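Local coordinates for protein peptidase, C14 family (Geobacter sulfurreducens PCA, PDB 3BIJ) that is of unknown cellular function but, as a member of the caspase-like C14 family, probably acts as a cysteine-type endopeptidase, at residues 6-11 and 31-36; 221-226 and 255-260; 41-46 and 271-276; 55-60 and 112-117; 228-233 and 241-246. One frame throughout, in Å; residues are numbered along the deposited sequence.

The five contacts join helices, a strand and closing segments around the mixed sheet of a caspase-like domain. Contact 1 lies in the first beta-alpha-beta unit; contact 3 uses the end of the same helix 29-42 and joins it to the C-terminal segment, so that contacts 2, 4 and 5 fall within the loop it closes and early and late parts of the chain are held in one domain. Contacts 2 and 5, centres about 10 Å apart, share helix 222-231, and contact 5 is nested inside contact 2. Asp32 probably accepts from Gly221 N, just before helix 222-231, and Leu228 of that helix packs on Met36. Contact 4 stands apart, about 28 Å from contact 5 between centres.

Contact 1: residues 6-11 and 31-36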
# COMPACT_ATOMS: atom_id res chain seq x y z
N ALA A 6 -5.74 -31.87 31.73
CA ALA A 6 -5.38 -30.96 30.67
C ALA A 6 -3.97 -31.26 30.15
O ALA A 6 -3.09 -31.67 30.91
CB ALA A 6 -5.46 -29.52 31.17
N LEU A 7 -3.78 -31.05 28.85
CA LEU A 7 -2.50 -31.26 28.18
C LEU A 7 -2.18 -29.99 27.37
O LEU A 7 -2.79 -29.74 26.33
CB LEU A 7 -2.57 -32.44 27.22
CG LEU A 7 -1.33 -33.32 27.04
CD1 LEU A 7 -1.44 -34.08 25.72
CD2 LEU A 7 -0.07 -32.50 27.06
N ALA A 8 -1.23 -29.19 27.85
CA ALA A 8 -0.85 -27.96 27.17
C ALA A 8 0.41 -28.24 26.37
O ALA A 8 1.44 -28.63 26.93
CB ALA A 8 -0.60 -26.85 28.19
N LEU A 9 0.32 -28.06 25.05
CA LEU A 9 1.45 -28.30 24.17
C LEU A 9 1.90 -26.99 23.56
O LEU A 9 1.08 -26.19 23.10
CB LEU A 9 1.05 -29.24 23.04
CG LEU A 9 0.48 -30.61 23.43
CD1 LEU A 9 0.08 -31.37 22.17
CD2 LEU A 9 1.52 -31.40 24.22
N GLY A 10 3.21 -26.78 23.54
CA GLY A 10 3.76 -25.57 22.97
C GLY A 10 5.11 -25.87 22.34
O GLY A 10 6.02 -26.39 23.00
N LEU A 11 5.24 -25.58 21.05
CA LEU A 11 6.50 -25.84 20.35
C LEU A 11 6.97 -24.64 19.57
O LEU A 11 6.45 -24.36 18.50
CB LEU A 11 6.35 -27.00 19.38
CG LEU A 11 5.85 -28.31 19.99
CD1 LEU A 11 4.34 -28.39 19.85
CD2 LEU A 11 6.52 -29.46 19.28
N ALA A 31 4.80 -19.73 25.61
CA ALA A 31 4.06 -18.81 26.44
C ALA A 31 2.59 -19.22 26.38
O ALA A 31 1.93 -19.30 27.42
CB ALA A 31 4.24 -17.37 25.94
N ASP A 32 2.07 -19.49 25.19
CA ASP A 32 0.67 -19.91 25.05
C ASP A 32 0.36 -21.12 25.91
O ASP A 32 -0.67 -21.17 26.60
CB ASP A 32 0.34 -20.28 23.60
CG ASP A 32 0.17 -19.07 22.70
OD1 ASP A 32 0.08 -19.26 21.47
OD2 ASP A 32 0.13 -17.93 23.21
N ALA A 33 1.23 -22.12 25.88
CA ALA A 33 1.02 -23.33 26.66
C ALA A 33 1.01 -23.04 28.17
O ALA A 33 0.13 -23.51 28.89
CB ALA A 33 2.07 -24.37 26.32
N GLU A 34 1.98 -22.26 28.64
CA GLU A 34 2.05 -21.91 30.05
C GLU A 34 0.77 -21.19 30.47
O GLU A 34 0.17 -21.52 31.50
CB GLU A 34 3.27 -21.01 30.34
CG GLU A 34 4.62 -21.71 30.09
CD GLU A 34 5.84 -20.81 30.37
OE1 GLU A 34 5.98 -19.73 29.73
OE2 GLU A 34 6.66 -21.20 31.24
N ASP A 35 0.33 -20.23 29.66
CA ASP A 35 -0.88 -19.48 29.94
C ASP A 35 -2.11 -20.38 29.96
O ASP A 35 -2.98 -20.23 30.81
CB ASP A 35 -1.08 -18.36 28.91
CG ASP A 35 -0.08 -17.22 29.08
OD1 ASP A 35 0.05 -16.39 28.16
OD2 ASP A 35 0.57 -17.16 30.14
N MSE A 36 -2.19 -21.32 29.02
CA MSE A 36 -3.34 -22.22 29.00
C MSE A 36 -3.25 -23.15 30.20
O MSE A 36 -4.26 -23.39 30.89
CB MSE A 36 -3.38 -23.03 27.71
CG MSE A 36 -3.63 -22.18 26.47
SE MSE A 36 -5.39 -21.33 26.46
CE MSE A 36 -4.87 -19.51 26.79
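The peptide joining Leu9 to Gly10 is the flat group here: Ala33 CB sits over one of its faces, 3.8 Å from Leu9 C and 3.9 Å from Gly10 N. Its partner group, the carbonyl of Ala33, is approached by Ala8 CB, 3.5 Å from Ala33 O. The two methyls complete the seam, Ala8 CB lying 4.1 Å from Ala33 CB. Such small residues let helix and strand settle close together: the axes of strand 6-10 and helix 31-36 come within 6.7 Å and run nearly antiparallel (164°). This is the strand-helix packing of a beta-alpha-beta crossover, with strand 46-51 completing the unit in the caspase-like domain. Gly10 brings no side chain between backbone and helix. Leu9 points away from the helix and reaches Leu50 of strand 46-51. Along the flank of the helix, Asp32 OD1 forms a salt bridge with Arg165 and a hydrogen bond with Ser82, while selenomethionine Met36 leads its end towards Thr224 and Leu227 of helix 222-231.

Contact 2: residues 221-226 and 255-260; sequences GAFTGQ and QTPNFF
Apolar packing joins Phe223 to Pro257. Pro257 CB lies 3.8 Å from Phe223 CD1 and equally near CE1, with Pro257 CG slightly farther, so the CD1-CE1 side of the ring lies obliquely against CB and CG of the proline. CG of Phe223 stands anti to the backbone N (chi1 166°), which carries the ring out from the first turn of helix 222-231; it also touches Ile205 of strand 201-206. The contact thus pins the start of the helix to the connection that leads from helix 240-250 into strand 258-263, which pairs antiparallel with 201-206 in the caspase-like sheet. Van der Waals contact of a methyl with a polar amide comes next: Ala222 CB rests against the end of Gln255, 3.5 Å from Gln255 OE1. The polar link is indirect: one water accepts from Phe223 N at 2.9 Å and from Gln255 NE2 at 2.8 Å, so an N-H of the first helical turn, which has no acceptor earlier in the helix, is satisfied through solvent. The extended chain of Gln255 delivers its amide there. That amide is held by other partners too: Gln255 OE1 accepts from Gln215 N, and NE2 gives a weak bond to Gly207 O. Next along the chain, Thr256 OG1 is hydrogen-bonded to Asn211 of a neighbouring subunit.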
# COMPACT_ATOMS: atom_id res chain seq x y z
N GLY A 221 0.20 -16.32 20.80
CA GLY A 221 -0.51 -16.28 19.54
C GLY A 221 -1.55 -15.18 19.50
O GLY A 221 -2.02 -14.72 20.53
N ALA A 222 -1.92 -14.75 18.31
CA ALA A 222 -2.93 -13.71 18.19
C ALA A 222 -4.20 -14.23 18.87
O ALA A 222 -4.81 -13.53 19.68
CB ALA A 222 -3.19 -13.40 16.72
N PHE A 223 -4.59 -15.45 18.54
CA PHE A 223 -5.79 -16.05 19.11
C PHE A 223 -5.67 -16.19 20.64
O PHE A 223 -6.51 -15.68 21.40
CB PHE A 223 -6.05 -17.43 18.48
CG PHE A 223 -7.05 -18.26 19.24
CD1 PHE A 223 -8.30 -17.74 19.59
CD2 PHE A 223 -6.74 -19.56 19.61
CE1 PHE A 223 -9.22 -18.52 20.31
CE2 PHE A 223 -7.65 -20.34 20.32
CZ PHE A 223 -8.89 -19.82 20.67
N THR A 224 -4.63 -16.87 21.10
CA THR A 224 -4.43 -17.07 22.52
C THR A 224 -4.41 -15.75 23.30
O THR A 224 -5.00 -15.63 24.38
CB THR A 224 -3.12 -17.85 22.80
OG1 THR A 224 -3.14 -19.09 22.09
CG2 THR A 224 -2.97 -18.12 24.29
N GLY A 225 -3.75 -14.75 22.74
CA GLY A 225 -3.68 -13.46 23.39
C GLY A 225 -5.07 -12.89 23.64
O GLY A 225 -5.34 -12.36 24.72
N GLN A 226 -5.95 -12.98 22.65
CA GLN A 226 -7.29 -12.46 22.83
C GLN A 226 -8.13 -13.38 23.71
O GLN A 226 -9.07 -12.93 24.38
CB GLN A 226 -7.98 -12.25 21.49
CG GLN A 226 -7.31 -11.16 20.70
CD GLN A 226 -7.25 -9.86 21.46
OE1 GLN A 226 -6.24 -9.15 21.42
NE2 GLN A 226 -8.32 -9.52 22.15
N GLN A 255 -8.19 -13.33 10.35
CA GLN A 255 -7.96 -14.40 11.31
C GLN A 255 -9.16 -14.55 12.25
O GLN A 255 -9.33 -13.76 13.18
CB GLN A 255 -6.70 -14.17 12.17
CG GLN A 255 -6.31 -15.47 12.86
CD GLN A 255 -5.07 -15.38 13.75
OE1 GLN A 255 -4.18 -14.57 13.52
NE2 GLN A 255 -5.01 -16.24 14.74
N THR A 256 -9.99 -15.56 12.00
CA THR A 256 -11.18 -15.78 12.81
C THR A 256 -11.15 -17.17 13.41
O THR A 256 -11.17 -18.16 12.68
CB THR A 256 -12.48 -15.68 11.97
OG1 THR A 256 -12.48 -14.46 11.21
CG2 THR A 256 -13.70 -15.70 12.88
N PRO A 257 -11.07 -17.27 14.75
CA PRO A 257 -11.05 -18.60 15.36
C PRO A 257 -12.38 -19.29 15.08
O PRO A 257 -13.42 -18.65 14.97
CB PRO A 257 -10.80 -18.30 16.85
CG PRO A 257 -11.23 -16.88 17.02
CD PRO A 257 -10.77 -16.23 15.75
N ASN A 258 -12.32 -20.62 14.95
CA ASN A 258 -13.50 -21.41 14.65
C ASN A 258 -14.04 -22.20 15.83
O ASN A 258 -13.30 -22.64 16.72
CB ASN A 258 -13.17 -22.37 13.52
CG ASN A 258 -14.40 -22.84 12.78
OD1 ASN A 258 -14.48 -23.99 12.38
ND2 ASN A 258 -15.36 -21.93 12.59
N PHE A 259 -15.36 -22.39 15.82
CA PHE A 259 -16.07 -23.12 16.85
C PHE A 259 -16.69 -24.38 16.21
O PHE A 259 -17.76 -24.32 15.61
CB PHE A 259 -17.15 -22.20 17.44
CG PHE A 259 -17.80 -22.73 18.69
CD1 PHE A 259 -18.85 -23.64 18.61
CD2 PHE A 259 -17.38 -22.31 19.94
CE1 PHE A 259 -19.46 -24.12 19.76
CE2 PHE A 259 -17.98 -22.78 21.09
CZ PHE A 259 -19.02 -23.69 20.99
N PHE A 260 -15.99 -25.50 16.34
CA PHE A 260 -16.41 -26.78 15.76
C PHE A 260 -16.77 -27.83 16.81
O PHE A 260 -16.01 -28.05 17.75
CB PHE A 260 -15.28 -27.31 14.89
CG PHE A 260 -15.66 -28.49 14.05
CD1 PHE A 260 -16.57 -28.35 13.01
CD2 PHE A 260 -15.10 -29.74 14.30
CE1 PHE A 260 -16.93 -29.43 12.21
CE2 PHE A 260 -15.44 -30.84 13.51
CZ PHE A 260 -16.36 -30.69 12.46
O HOH W 1 -2.97 -16.86 16.58

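Contact 3: residues 41-46 and 271-276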
# COMPACT_ATOMS: atom_id res chain seq x y z
N ALA A 41 -4.98 -25.12 35.51
CA ALA A 41 -4.63 -25.45 36.89
C ALA A 41 -5.55 -24.73 37.85
O ALA A 41 -6.02 -25.32 38.82
CB ALA A 41 -3.18 -25.06 37.17
N GLU A 42 -5.81 -23.46 37.57
CA GLU A 42 -6.68 -22.64 38.41
C GLU A 42 -8.13 -23.11 38.35
O GLU A 42 -8.92 -22.77 39.22
CB GLU A 42 -6.58 -21.17 38.00
CG GLU A 42 -7.39 -20.21 38.87
CD GLU A 42 -8.87 -20.18 38.51
OE1 GLU A 42 -9.68 -19.63 39.30
OE2 GLU A 42 -9.24 -20.70 37.42
N ARG A 43 -8.47 -23.88 37.32
CA ARG A 43 -9.82 -24.38 37.15
C ARG A 43 -10.01 -25.77 37.76
O ARG A 43 -11.11 -26.33 37.73
CB ARG A 43 -10.18 -24.43 35.66
CG ARG A 43 -10.39 -23.08 35.00
CD ARG A 43 -11.75 -22.49 35.36
NE ARG A 43 -11.76 -21.91 36.69
CZ ARG A 43 -12.86 -21.50 37.32
NH1 ARG A 43 -14.04 -21.62 36.72
NH2 ARG A 43 -12.79 -20.96 38.53
N GLY A 44 -8.94 -26.35 38.30
CA GLY A 44 -9.05 -27.67 38.90
C GLY A 44 -8.65 -28.80 37.98
O GLY A 44 -9.13 -29.93 38.13
N PHE A 45 -7.77 -28.50 37.04
CA PHE A 45 -7.28 -29.47 36.07
C PHE A 45 -5.94 -30.08 36.50
O PHE A 45 -5.12 -29.40 37.12
CB PHE A 45 -7.09 -28.78 34.71
CG PHE A 45 -8.29 -28.86 33.81
CD1 PHE A 45 -8.58 -30.05 33.14
CD2 PHE A 45 -9.12 -27.75 33.61
CE1 PHE A 45 -9.69 -30.14 32.31
CE2 PHE A 45 -10.23 -27.83 32.78
CZ PHE A 45 -10.52 -29.03 32.12
N ALA A 46 -5.74 -31.35 36.21
CA ALA A 46 -4.47 -31.99 36.50
C ALA A 46 -3.71 -31.72 35.20
O ALA A 46 -3.82 -32.49 34.24
CB ALA A 46 -4.66 -33.50 36.70
N LYS A 271 -22.97 -25.14 27.02
CA LYS A 271 -23.64 -24.12 27.82
C LYS A 271 -22.86 -23.77 29.08
O LYS A 271 -23.14 -22.75 29.72
CB LYS A 271 -25.04 -24.59 28.20
CG LYS A 271 -26.16 -23.67 27.72
CD LYS A 271 -26.21 -23.57 26.20
CE LYS A 271 -25.91 -22.14 25.71
NZ LYS A 271 -25.77 -22.07 24.21
N GLN A 272 -21.88 -24.60 29.44
CA GLN A 272 -21.07 -24.36 30.64
C GLN A 272 -20.13 -23.17 30.46
O GLN A 272 -20.05 -22.57 29.39
CB GLN A 272 -20.21 -25.59 30.96
CG GLN A 272 -20.96 -26.89 31.09
CD GLN A 272 -20.05 -28.03 31.52
OE1 GLN A 272 -19.03 -28.30 30.89
NE2 GLN A 272 -20.42 -28.71 32.60
N ARG A 273 -19.42 -22.83 31.53
CA ARG A 273 -18.45 -21.74 31.49
C ARG A 273 -17.20 -22.29 30.80
O ARG A 273 -16.77 -23.41 31.07
CB ARG A 273 -18.14 -21.26 32.91
CG ARG A 273 -17.68 -19.80 32.93
CD ARG A 273 -17.73 -19.07 34.28
NE ARG A 273 -16.46 -19.15 34.93
CZ ARG A 273 -15.53 -18.29 35.31
NH1 ARG A 273 -15.50 -16.97 35.20
NH2 ARG A 273 -14.52 -18.92 35.87
N PRO A 274 -16.59 -21.50 29.90
CA PRO A 274 -15.40 -21.91 29.16
C PRO A 274 -14.39 -22.90 29.75
O PRO A 274 -13.77 -23.64 28.98
CB PRO A 274 -14.75 -20.57 28.76
CG PRO A 274 -15.34 -19.58 29.71
CD PRO A 274 -16.77 -20.04 29.81
N PHE A 275 -14.19 -22.97 31.06
CA PHE A 275 -13.22 -23.97 31.53
C PHE A 275 -13.71 -24.79 32.68
O PHE A 275 -12.92 -25.25 33.51
CB PHE A 275 -11.91 -23.29 31.89
CG PHE A 275 -11.19 -22.72 30.71
CD1 PHE A 275 -10.50 -23.55 29.83
CD2 PHE A 275 -11.21 -21.36 30.46
CE1 PHE A 275 -9.84 -23.03 28.72
CE2 PHE A 275 -10.56 -20.82 29.35
CZ PHE A 275 -9.87 -21.66 28.49
N THR A 276 -15.01 -25.00 32.70
CA THR A 276 -15.65 -25.74 33.75
C THR A 276 -15.32 -27.22 33.91
O THR A 276 -15.32 -28.00 32.95
CB THR A 276 -17.17 -25.57 33.64
OG1 THR A 276 -17.49 -24.18 33.59
CG2 THR A 276 -17.85 -26.20 34.83
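Arg43 and Phe275 bury the most surface, and the aliphatic part of Arg43 touches Phe275. Arg43 CG lies 3.5 Å from Phe275 CB, and Arg43 CD is 3.5 Å from Phe275 O, so the chain passes over the root of the phenylalanine. Bends at chi2 (-77°) and chi3 (78°) turn the chain so that its guanidinium lies between Glu42 and the end of Arg273. That guanidinium has Arg273 NH2 over one face, the two planes being turned 70° apart. The modelled 2.9 Å between Arg43 NH1 and Arg273 NH2 sets two donors together, is no hydrogen bond, and is doubtful as modelled. Glu42 probably offsets part of the charge: its OE2 takes a salt-bridging hydrogen bond from Arg43 NE at 2.9 Å. Arg273 NH1 is held by the carbonyls of Tyr236 and Gly234. Next to the arginine, Phe45 CE2 brings the ring edge to Phe275 O at 3.8 Å, just after the Schellman motif at Gly44 that ends helix 29-42. At this junction between that helix end and the C-terminal segment, Phe45 and Phe275 both rest on Met78 of strand 76-89, while the Phe275 ring meets Trp231 of helix 222-231 edge-to-face.

Contact 4: residues 55-60 and 112-117; sequences ATRAKV and DDELYA
A single two-pronged salt bridge, Arg57 to Glu114, spans the surface between the first turns of helices 57-70 and 112-119 in the caspase-like alpha/beta domain. The backbones stay well apart, with 10.2 Å between Arg57 CA and Glu114 CA, and the side chains alone close the gap. Helix 57-70 is the crossover between strands 46-51 and 76-89, whereas helix 112-119 follows directly on the short strand 109-111. Each helix start has its own polar brace. Thr56, the N-cap of the first, accepts from Lys59 N through OG1 at 3.2 Å. In the second, Glu114 OE2 also accepts from Ile111 N, just ahead of the helix, so the carboxylate that holds Arg57 is at the same time tied back to its own helix start; this and the helix end would probably favour its negative charge. Arg57 is bent at chi3 (55°), which swings its guanidinium across to the carboxylate, and NH1 adds a weak bond to Glu109 O. Ile186 of helix 180-189 packs on both side chains and Phe182 on Arg57. Guanidinium and carboxylate lie nearly coplanar, 24° apart, and meet end-on. Arg57 NH1 gives to Glu114 OE2 at 3.0 Å, and the straighter bond runs from Arg57 NH2 to the syn lone pair of Glu114 OE1, at 2.8 Å and 172°, in the guanidinium plane.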
# COMPACT_ATOMS: atom_id res chain seq x y z
N ALA A 55 7.56 -32.00 23.51
CA ALA A 55 6.35 -32.32 22.74
C ALA A 55 6.64 -33.23 21.56
O ALA A 55 6.56 -32.81 20.41
CB ALA A 55 5.68 -31.04 22.26
N THR A 56 6.94 -34.49 21.84
CA THR A 56 7.24 -35.44 20.78
C THR A 56 6.04 -36.31 20.44
O THR A 56 5.06 -36.33 21.17
CB THR A 56 8.37 -36.37 21.19
OG1 THR A 56 7.88 -37.29 22.18
CG2 THR A 56 9.52 -35.58 21.76
N ARG A 57 6.13 -37.03 19.32
CA ARG A 57 5.05 -37.91 18.92
C ARG A 57 4.75 -38.89 20.06
O ARG A 57 3.62 -38.96 20.55
CB ARG A 57 5.42 -38.70 17.66
CG ARG A 57 5.29 -37.94 16.34
CD ARG A 57 5.73 -38.81 15.17
NE ARG A 57 5.00 -40.07 15.15
CZ ARG A 57 3.74 -40.18 14.78
NH1 ARG A 57 3.07 -39.10 14.39
NH2 ARG A 57 3.13 -41.35 14.84
N ALA A 58 5.77 -39.62 20.51
CA ALA A 58 5.59 -40.60 21.59
C ALA A 58 4.90 -40.04 22.84
O ALA A 58 3.88 -40.58 23.26
CB ALA A 58 6.94 -41.19 21.97
N LYS A 59 5.46 -38.97 23.41
CA LYS A 59 4.89 -38.35 24.61
C LYS A 59 3.46 -37.83 24.46
O LYS A 59 2.63 -38.05 25.34
CB LYS A 59 5.79 -37.22 25.11
CG LYS A 59 7.11 -37.68 25.70
CD LYS A 59 7.81 -36.53 26.42
CE LYS A 59 9.20 -36.92 26.91
NZ LYS A 59 9.95 -35.78 27.51
N VAL A 60 3.19 -37.13 23.36
CA VAL A 60 1.85 -36.60 23.11
C VAL A 60 0.84 -37.73 22.96
O VAL A 60 -0.21 -37.71 23.58
CB VAL A 60 1.83 -35.71 21.83
CG1 VAL A 60 0.40 -35.36 21.46
CG2 VAL A 60 2.63 -34.44 22.05
N ASP A 112 -3.49 -35.61 11.25
CA ASP A 112 -4.79 -35.32 11.84
C ASP A 112 -5.59 -36.57 12.18
O ASP A 112 -6.34 -36.60 13.16
CB ASP A 112 -5.61 -34.40 10.91
CG ASP A 112 -5.81 -34.98 9.53
OD1 ASP A 112 -6.35 -34.25 8.66
OD2 ASP A 112 -5.43 -36.15 9.29
N ASP A 113 -5.44 -37.62 11.39
CA ASP A 113 -6.16 -38.85 11.66
C ASP A 113 -5.69 -39.51 12.95
O ASP A 113 -6.50 -40.06 13.69
CB ASP A 113 -6.00 -39.82 10.48
CG ASP A 113 -6.95 -39.49 9.34
OD1 ASP A 113 -6.56 -39.64 8.16
OD2 ASP A 113 -8.10 -39.10 9.64
N GLU A 114 -4.39 -39.45 13.22
CA GLU A 114 -3.87 -40.04 14.45
C GLU A 114 -4.48 -39.33 15.66
O GLU A 114 -4.81 -39.98 16.65
CB GLU A 114 -2.35 -39.92 14.50
CG GLU A 114 -1.63 -40.40 13.25
CD GLU A 114 -0.12 -40.41 13.41
OE1 GLU A 114 0.41 -41.34 14.06
OE2 GLU A 114 0.54 -39.47 12.90
N LEU A 115 -4.61 -38.01 15.58
CA LEU A 115 -5.18 -37.22 16.68
C LEU A 115 -6.67 -37.51 16.79
O LEU A 115 -7.19 -37.75 17.88
CB LEU A 115 -4.97 -35.73 16.42
CG LEU A 115 -5.64 -34.78 17.40
CD1 LEU A 115 -5.08 -35.00 18.80
CD2 LEU A 115 -5.44 -33.35 16.94
N TYR A 116 -7.36 -37.48 15.66
CA TYR A 116 -8.78 -37.75 15.64
C TYR A 116 -9.06 -39.11 16.26
O TYR A 116 -9.98 -39.25 17.06
CB TYR A 116 -9.32 -37.69 14.21
CG TYR A 116 -9.34 -36.29 13.63
CD1 TYR A 116 -9.45 -36.09 12.25
CD2 TYR A 116 -9.24 -35.17 14.46
CE1 TYR A 116 -9.45 -34.80 11.71
CE2 TYR A 116 -9.24 -33.89 13.94
CZ TYR A 116 -9.35 -33.71 12.56
OH TYR A 116 -9.32 -32.42 12.05
N ALA A 117 -8.26 -40.11 15.90
CA ALA A 117 -8.46 -41.46 16.43
C ALA A 117 -8.25 -41.48 17.94
O ALA A 117 -8.99 -42.13 18.68
CB ALA A 117 -7.51 -42.45 15.77

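Contact 5: residues 228-233 and 241-246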
# COMPACT_ATOMS: atom_id res chain seq x y z
N LEU A 228 -6.98 -14.91 26.34
CA LEU A 228 -6.63 -14.45 27.68
C LEU A 228 -7.24 -13.09 28.00
O LEU A 228 -7.60 -12.82 29.15
CB LEU A 228 -5.12 -14.38 27.84
CG LEU A 228 -4.41 -15.72 27.64
CD1 LEU A 228 -2.90 -15.53 27.60
CD2 LEU A 228 -4.82 -16.65 28.73
N ARG A 229 -7.36 -12.23 27.01
CA ARG A 229 -7.92 -10.91 27.28
C ARG A 229 -9.42 -10.93 27.64
O ARG A 229 -9.85 -10.18 28.51
CB ARG A 229 -7.65 -9.97 26.09
CG ARG A 229 -8.34 -8.62 26.21
CD ARG A 229 -7.49 -7.44 25.74
NE ARG A 229 -6.61 -6.96 26.79
CZ ARG A 229 -6.18 -5.70 26.89
NH1 ARG A 229 -5.38 -5.34 27.88
NH2 ARG A 229 -6.57 -4.80 26.00
N VAL A 230 -10.22 -11.78 26.99
CA VAL A 230 -11.64 -11.83 27.31
C VAL A 230 -11.83 -12.66 28.56
O VAL A 230 -12.73 -12.42 29.35
CB VAL A 230 -12.50 -12.45 26.17
CG1 VAL A 230 -12.25 -11.72 24.87
CG2 VAL A 230 -12.18 -13.92 26.02
N TRP A 231 -10.98 -13.66 28.75
CA TRP A 231 -11.10 -14.48 29.94
C TRP A 231 -10.79 -13.61 31.16
O TRP A 231 -11.29 -13.85 32.26
CB TRP A 231 -10.12 -15.65 29.87
CG TRP A 231 -10.05 -16.46 31.11
CD1 TRP A 231 -8.95 -16.65 31.91
CD2 TRP A 231 -11.09 -17.25 31.67
NE1 TRP A 231 -9.24 -17.52 32.91
CE2 TRP A 231 -10.55 -17.91 32.80
CE3 TRP A 231 -12.44 -17.48 31.34
CZ2 TRP A 231 -11.30 -18.79 33.59
CZ3 TRP A 231 -13.18 -18.36 32.13
CH2 TRP A 231 -12.60 -19.01 33.25
N LYS A 232 -9.99 -12.58 30.94
CA LYS A 232 -9.61 -11.63 31.99
C LYS A 232 -9.32 -12.24 33.36
O LYS A 232 -9.93 -11.85 34.37
CB LYS A 232 -10.65 -10.53 32.14
CG LYS A 232 -10.10 -9.28 32.82
CD LYS A 232 -11.11 -8.18 32.84
CE LYS A 232 -10.48 -6.88 33.33
NZ LYS A 232 -11.48 -5.75 33.33
N ASN A 233 -8.37 -13.18 33.40
CA ASN A 233 -7.96 -13.82 34.65
C ASN A 233 -9.10 -14.43 35.44
O ASN A 233 -9.13 -14.32 36.67
CB ASN A 233 -7.23 -12.81 35.54
CG ASN A 233 -6.09 -12.12 34.82
OD1 ASN A 233 -5.06 -12.73 34.55
ND2 ASN A 233 -6.28 -10.84 34.49
N ARG A 241 -20.04 -20.61 23.81
CA ARG A 241 -20.44 -19.89 22.62
C ARG A 241 -20.17 -18.42 22.81
O ARG A 241 -19.56 -17.78 21.96
CB ARG A 241 -21.91 -20.12 22.31
CG ARG A 241 -22.21 -21.58 22.01
CD ARG A 241 -23.60 -21.86 21.40
NE ARG A 241 -23.35 -22.61 20.22
CZ ARG A 241 -23.72 -23.78 19.71
NH1 ARG A 241 -23.15 -23.98 18.54
NH2 ARG A 241 -24.54 -24.69 20.20
N SER A 242 -20.60 -17.86 23.93
CA SER A 242 -20.37 -16.45 24.19
C SER A 242 -18.89 -16.14 24.26
O SER A 242 -18.45 -15.07 23.82
CB SER A 242 -21.03 -16.02 25.49
OG SER A 242 -22.42 -16.20 25.39
N PHE A 243 -18.12 -17.06 24.83
CA PHE A 243 -16.68 -16.88 24.97
C PHE A 243 -16.09 -16.72 23.57
O PHE A 243 -15.37 -15.76 23.27
CB PHE A 243 -16.10 -18.10 25.69
CG PHE A 243 -14.66 -17.96 26.06
CD1 PHE A 243 -14.21 -16.84 26.75
CD2 PHE A 243 -13.76 -18.98 25.75
CE1 PHE A 243 -12.88 -16.75 27.14
CE2 PHE A 243 -12.43 -18.90 26.13
CZ PHE A 243 -11.98 -17.79 26.83
N HIS A 244 -16.44 -17.66 22.70
CA HIS A 244 -15.98 -17.67 21.34
C HIS A 244 -16.40 -16.39 20.60
O HIS A 244 -15.57 -15.73 19.98
CB HIS A 244 -16.55 -18.91 20.65
CG HIS A 244 -16.34 -18.93 19.17
ND1 HIS A 244 -15.09 -19.09 18.60
CD2 HIS A 244 -17.21 -18.80 18.14
CE1 HIS A 244 -15.20 -19.06 17.29
NE2 HIS A 244 -16.48 -18.88 16.98
N LYS A 245 -17.68 -16.03 20.69
CA LYS A 245 -18.17 -14.82 20.01
C LYS A 245 -17.46 -13.54 20.47
O LYS A 245 -17.21 -12.63 19.67
CB LYS A 245 -19.68 -14.67 20.21
CG LYS A 245 -20.49 -15.75 19.50
CD LYS A 245 -22.00 -15.58 19.73
CE LYS A 245 -22.53 -14.29 19.07
NZ LYS A 245 -22.49 -14.34 17.57
N ALA A 246 -17.13 -13.49 21.76
CA ALA A 246 -16.44 -12.33 22.32
C ALA A 246 -15.00 -12.24 21.81
O ALA A 246 -14.44 -11.15 21.67
CB ALA A 246 -16.45 -12.39 23.85
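The Phe243 ring reaches towards Val230 and Trp231 and the backbone of helix 222-231. Trp231 N lies in the plane of the Phe243 ring, at its edge, 4.0 Å from Phe243 CE1. The same Phe243 CE1 is 4.0 Å from Trp231 CB, so the ring meets the backbone and CB of Trp231. With CG anti to the backbone N (chi1 -172°), the ring extends from helix 240-250 across to its neighbour. Val230 stands at a slant to this ring and turns CG2 towards it; the modelled closeness of Val230 CG2 to Phe243 CE1 is too short to be trusted. Val230 CG1 faces the next turn of the opposing helix, 3.9 Å from Ala246 O and 4.4 Å from Ala246 CB. These are consecutive helices, joined by a short connection that begins at Lys232, where phi becomes positive. Behind the pair, Trp231 and Leu228 pack on Ile39 of helix 29-42, and Pro274 covers parts of Trp231 and Phe243. Beyond the end of helix 222-231, Lys232 NZ bonds to the carbonyls of Asp90, Glu95 and Gly98 of a neighbouring subunit, and helix 240-250 leads on to strand 258-263.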